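Local atomic coordinates of trehalose-6-phosphate phosphatase (Cryptococcus neoformans, PDB entry 5DX9), a protein that belongs to the trehalose-phosphatase family of the HAD clan and binds a magnesium ion and a glycan. Residues Gly276-Arg281 / Gly285-Cys290. Residues are numbered along the deposited sequence; the frame is centred on the assembly and turned at random.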
loop_
_atom_site.group_PDB
_atom_site.type_symbol
_atom_site.label_atom_id
_atom_site.label_comp_id
_atom_site.label_asym_id
_atom_site.label_seq_id
_atom_site.Cartn_x
_atom_site.Cartn_y
_atom_site.Cartn_z
ATOM N N GLY A 276 5.731 -11.572 6.943
ATOM C CA GLY A 276 7.107 -12.007 7.090
ATOM C C GLY A 276 7.281 -12.705 8.427
ATOM O O GLY A 276 6.302 -12.920 9.142
ATOM N N PRO A 277 8.528 -13.057 8.776
ATOM C CA PRO A 277 8.829 -13.789 10.012
ATOM C C PRO A 277 8.879 -12.892 11.246
ATOM O O PRO A 277 9.071 -11.682 11.123
ATOM C CB PRO A 277 10.205 -14.390 9.727
ATOM C CG PRO A 277 10.847 -13.394 8.819
ATOM C CD PRO A 277 9.739 -12.800 7.977
ATOM N N PRO A 278 8.703 -13.491 12.432
ATOM C CA PRO A 278 8.748 -12.802 13.727
ATOM C C PRO A 278 9.966 -11.886 13.862
ATOM O O PRO A 278 9.869 -10.807 14.443
ATOM C CB PRO A 278 8.821 -13.956 14.731
ATOM C CG PRO A 278 8.146 -15.096 14.035
ATOM C CD PRO A 278 8.469 -14.940 12.578
ATOM N N ALA A 279 11.095 -12.309 13.308
ATOM C CA ALA A 279 12.338 -11.570 13.477
ATOM C C ALA A 279 12.400 -10.336 12.579
ATOM O O ALA A 279 13.261 -9.477 12.764
ATOM C CB ALA A 279 13.535 -12.481 13.213
ATOM N N LYS A 280 11.487 -10.244 11.614
ATOM C CA LYS A 280 11.512 -9.138 10.660
ATOM C C LYS A 280 11.378 -7.792 11.363
ATOM O O LYS A 280 10.423 -7.559 12.099
ATOM C CB LYS A 280 10.405 -9.295 9.615
ATOM C CG LYS A 280 10.356 -8.161 8.593
ATOM C CD LYS A 280 9.275 -8.400 7.545
ATOM C CE LYS A 280 9.187 -7.241 6.564
ATOM N NZ LYS A 280 8.133 -7.448 5.526
ATOM N N ARG A 281 12.348 -6.912 11.138
ATOM C CA ARG A 281 12.310 -5.580 11.726
ATOM C C ARG A 281 11.357 -4.707 10.924
ATOM O O ARG A 281 11.467 -4.606 9.704
ATOM C CB ARG A 281 13.712 -4.971 11.776
ATOM C CG ARG A 281 14.703 -5.822 12.561
ATOM C CD ARG A 281 16.098 -5.233 12.539
ATOM N NE ARG A 281 17.086 -6.150 13.097
ATOM C CZ ARG A 281 18.322 -5.797 13.434
ATOM N NH1 ARG A 281 18.719 -4.540 13.278
ATOM N NH2 ARG A 281 19.159 -6.695 13.934
ATOM N N GLY A 285 2.964 -3.337 14.103
ATOM C CA GLY A 285 2.853 -3.825 15.463
ATOM C C GLY A 285 2.750 -5.337 15.509
ATOM O O GLY A 285 3.001 -5.945 16.548
ATOM N N TRP A 286 2.379 -5.940 14.379
ATOM C CA TRP A 286 2.154 -7.383 14.294
ATOM C C TRP A 286 2.761 -8.000 13.036
ATOM O O TRP A 286 3.256 -7.291 12.158
ATOM C CB TRP A 286 0.656 -7.700 14.316
ATOM C CG TRP A 286 -0.100 -7.046 15.417
ATOM C CD1 TRP A 286 -0.720 -5.831 15.374
ATOM C CD2 TRP A 286 -0.332 -7.570 16.729
ATOM N NE1 TRP A 286 -1.315 -5.561 16.582
ATOM C CE2 TRP A 286 -1.094 -6.615 17.429
ATOM C CE3 TRP A 286 0.041 -8.749 17.381
ATOM C CZ2 TRP A 286 -1.496 -6.806 18.748
ATOM C CZ3 TRP A 286 -0.362 -8.936 18.691
ATOM C CH2 TRP A 286 -1.120 -7.970 19.360
ATOM N N HIS A 287 2.700 -9.326 12.946
ATOM C CA HIS A 287 3.102 -10.017 11.729
ATOM C C HIS A 287 2.249 -11.245 11.468
ATOM O O HIS A 287 1.585 -11.774 12.364
ATOM C CB HIS A 287 4.577 -10.439 11.784
ATOM C CG HIS A 287 4.819 -11.702 12.557
ATOM N ND1 HIS A 287 5.191 -11.700 13.887
ATOM C CD2 HIS A 287 4.742 -13.002 12.188
ATOM C CE1 HIS A 287 5.334 -12.947 14.301
ATOM N NE2 HIS A 287 5.067 -13.757 13.295
ATOM N N VAL A 288 2.288 -11.678 10.215
ATOM C CA VAL A 288 1.773 -12.964 9.787
ATOM C C VAL A 288 2.787 -13.506 8.785
ATOM O O VAL A 288 3.354 -12.739 8.008
ATOM C CB VAL A 288 0.376 -12.845 9.164
ATOM C CG1 VAL A 288 0.032 -14.097 8.378
ATOM C CG2 VAL A 288 -0.657 -12.584 10.248
ATOM N N THR A 289 3.045 -14.808 8.815
ATOM C CA THR A 289 4.143 -15.363 8.026
ATOM C C THR A 289 3.849 -15.432 6.528
ATOM O O THR A 289 4.749 -15.255 5.710
ATOM C CB THR A 289 4.523 -16.773 8.511
ATOM O OG1 THR A 289 3.338 -17.550 8.711
ATOM C CG2 THR A 289 5.289 -16.690 9.816
ATOM N N CYS A 290 2.591 -15.679 6.177
ATOM C CA CYS A 290 2.208 -15.908 4.789
ATOM C C CYS A 290 1.011 -15.057 4.387
ATOM O O CYS A 290 0.190 -14.690 5.232
ATOM C CB CYS A 290 1.885 -17.389 4.568
ATOM S SG CYS A 290 3.186 -18.523 5.085
#
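Pro278 CA sits over one face of the His287 imidazole, offset toward the rim, an example of a proline packing on an aromatic ring through its C-H bonds. This CA stands 3.8 Å from the ring centroid, 23° off the normal, in a CH-pi contact. Pro278 CG, past the rim but still above the ring plane, reaches His287 NE2 at 3.4 Å. His287 has its CG between its backbone N and carbonyl carbon (chi1 81°), turning the imidazole toward the turn that begins at Pro277. Beside this CH-pi contact the backbones join: Gly276 N donates to Val288 O over 2.9 Å, nearly straight at 162°, and Thr289 CA approaches Gly276 O at 3.4 Å as a CA-H...O contact. The type I turn from Pro277 to Lys280, closed by a Lys280 N to Pro277 O hydrogen bond, carries Pro278 to the ring. Farther out, Thr3 OG1 hydrogen-bonds His287 ND1, helping fix the ring's rotation, and Lys280 NZ hydrogen-bonds Thr274 OG1 and Val275 O. Strands 270-275 and 286-288 are parallel neighbours at one edge of the HAD-type mixed sheet. The chemistry is thus divided: one backbone hydrogen bond extends the strand pairing by a step, and C-H contacts supply the side-chain packing.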